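Local coordinates for protein general negative regulator of transcription subunit 2 (Saccharomyces cerevisiae, PDB 4BY6) that is a component of the CCR4-NOT core complex, required for the integrity of that complex, which acts in mRNA deadenylation and in negative regulation of transcription, at residues Gln102-Ala105 with Leu106-Asp109. Residues are numbered along the deposited sequence; the frame is centred on the assembly and turned at random.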
ATOM      1  N   GLN E 102      18.768  34.855  22.811  1.00 49.34           N
ATOM      2  CA  GLN E 102      17.644  35.180  23.684  1.00 59.41           C
ATOM      3  C   GLN E 102      16.434  34.298  23.377  1.00 55.37           C
ATOM      4  O   GLN E 102      15.752  33.834  24.292  1.00 57.99           O
ATOM      5  CB  GLN E 102      17.289  36.660  23.551  1.00 80.41           C
ATOM      6  CG  GLN E 102      18.351  37.606  24.121  1.00108.19           C
ATOM      7  CD  GLN E 102      19.587  37.738  23.222  1.00126.42           C
ATOM      8  OE1 GLN E 102      19.666  37.120  22.151  1.00130.48           O
ATOM      9  NE2 GLN E 102      20.557  38.542  23.658  1.00129.77           N
ATOM     10  N   ARG E 103      16.182  34.032  22.101  1.00 44.51           N
ATOM     11  CA  ARG E 103      15.138  33.078  21.750  1.00 45.15           C
ATOM     12  C   ARG E 103      15.475  31.631  22.155  1.00 48.02           C
ATOM     13  O   ARG E 103      14.616  30.918  22.705  1.00 51.01           O
ATOM     14  CB  ARG E 103      14.872  33.125  20.263  1.00 43.94           C
ATOM     15  CG  ARG E 103      13.738  34.004  19.914  1.00 51.92           C
ATOM     16  CD  ARG E 103      13.390  33.837  18.478  1.00 56.95           C
ATOM     17  NE  ARG E 103      14.509  34.161  17.615  1.00 53.90           N
ATOM     18  CZ  ARG E 103      14.528  33.889  16.321  1.00 52.11           C
ATOM     19  NH1 ARG E 103      13.478  33.291  15.761  1.00 52.07           N
ATOM     20  NH2 ARG E 103      15.589  34.216  15.597  1.00 50.36           N
ATOM     21  N   VAL E 104      16.717  31.205  21.906  1.00 31.88           N
ATOM     22  CA  VAL E 104      17.090  29.818  22.170  1.00 30.59           C
ATOM     23  C   VAL E 104      17.041  29.516  23.681  1.00 37.10           C
ATOM     24  O   VAL E 104      16.630  28.437  24.114  1.00 40.75           O
ATOM     25  CB  VAL E 104      18.466  29.505  21.590  1.00 28.47           C
ATOM     26  CG1 VAL E 104      18.898  28.101  21.943  1.00 32.24           C
ATOM     27  CG2 VAL E 104      18.422  29.640  20.095  1.00 31.37           C
ATOM     28  N   ALA E 105      17.392  30.501  24.484  1.00 41.53           N
ATOM     29  CA  ALA E 105      17.317  30.366  25.928  1.00 44.09           C
ATOM     30  C   ALA E 105      15.927  30.017  26.459  1.00 48.58           C
ATOM     31  O   ALA E 105      15.804  29.545  27.588  1.00 51.27           O
ATOM     32  CB  ALA E 105      17.787  31.668  26.584  1.00 35.73           C
ATOM     33  N   LEU E 106      14.883  30.270  25.674  1.00 47.74           N
ATOM     34  CA  LEU E 106      13.517  30.056  26.164  1.00 43.78           C
ATOM     35  C   LEU E 106      13.104  28.606  26.037  1.00 44.06           C
ATOM     36  O   LEU E 106      12.088  28.199  26.580  1.00 51.94           O
ATOM     37  CB  LEU E 106      12.519  30.930  25.410  1.00 43.04           C
ATOM     38  CG  LEU E 106      12.688  32.426  25.608  1.00 39.28           C
ATOM     39  CD1 LEU E 106      11.784  33.128  24.659  1.00 45.02           C
ATOM     40  CD2 LEU E 106      12.326  32.739  26.991  1.00 42.43           C
ATOM     41  N   PHE E 107      13.901  27.831  25.311  1.00 40.29           N
ATOM     42  CA  PHE E 107      13.540  26.454  25.012  1.00 43.81           C
ATOM     43  C   PHE E 107      13.996  25.493  26.104  1.00 44.38           C
ATOM     44  O   PHE E 107      15.006  25.733  26.772  1.00 38.08           O
ATOM     45  CB  PHE E 107      14.147  26.027  23.676  1.00 38.26           C
ATOM     46  CG  PHE E 107      13.760  26.905  22.529  1.00 42.43           C
ATOM     47  CD1 PHE E 107      12.494  27.485  22.476  1.00 43.64           C
ATOM     48  CD2 PHE E 107      14.644  27.132  21.479  1.00 38.07           C
ATOM     49  CE1 PHE E 107      12.127  28.288  21.394  1.00 41.55           C
ATOM     50  CE2 PHE E 107      14.278  27.934  20.394  1.00 30.97           C
ATOM     51  CZ  PHE E 107      13.023  28.504  20.355  1.00 35.06           C
ATOM     52  N   GLN E 108      13.257  24.401  26.280  1.00 38.51           N
ATOM     53  CA  GLN E 108      13.690  23.369  27.208  1.00 37.03           C
ATOM     54  C   GLN E 108      14.818  22.482  26.636  1.00 41.92           C
ATOM     55  O   GLN E 108      15.006  22.391  25.408  1.00 39.45           O
ATOM     56  CB  GLN E 108      12.495  22.523  27.603  1.00 39.94           C
ATOM     57  CG  GLN E 108      11.355  23.354  28.130  1.00 56.41           C
ATOM     58  CD  GLN E 108      10.252  22.492  28.682  1.00 74.44           C
ATOM     59  OE1 GLN E 108      10.470  21.320  29.006  1.00 85.42           O
ATOM     60  NE2 GLN E 108       9.054  23.047  28.767  1.00 76.39           N
ATOM     61  N   ASP E 109      15.525  21.793  27.530  1.00 45.15           N
ATOM     62  CA  ASP E 109      16.663  20.968  27.132  1.00 39.00           C
ATOM     63  C   ASP E 109      16.309  20.088  25.932  1.00 40.97           C
ATOM     64  O   ASP E 109      17.031  20.086  24.926  1.00 45.83           O
ATOM     65  CB  ASP E 109      17.137  20.067  28.291  1.00 35.69           C
ATOM     66  CG  ASP E 109      17.724  20.842  29.478  1.00 42.52           C
ATOM     67  OD1 ASP E 109      18.017  22.060  29.360  1.00 44.89           O
ATOM     68  OD2 ASP E 109      17.865  20.206  30.557  1.00 45.26           O
TER
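F107 folds its ring back over the R103 and V104 backbone of the short helix before it. One ring face meets the backbone carbonyl of R103, whose O sits over the ring centre, 3.6 Å above the plane. F107 CG lies beside its own backbone N (chi1 -57°), which swings the ring toward the helix. F107 CD2 lies 3.7 Å from V104 CA. V104 CG1 is farther off, 4.4 Å from F107 CD2. The backbone makes a type I beta turn from V104 to F107, closed by F107 N to V104 O at 3.0 Å. L106 N bonds to R103 O at 3.1 Å. The same oxygen thus accepts this N-H and lies against the ring face. With an alanine at F107, a gap would probably open over the R103 carbonyl and beside V104. V104 and F107 form the buried part. A105 and L106 are exposed; L106 CG lies 3.6 Å from Q102 O. Two aromatic side chains of another protein chain meet the F107 ring edge-to-face. Beyond the turn, Q108 sits at the N-cap position of helix 109-118. V104 and F107 both pack on L112 of that helix, and V104 also touches I124 and L127 of helix 123-134.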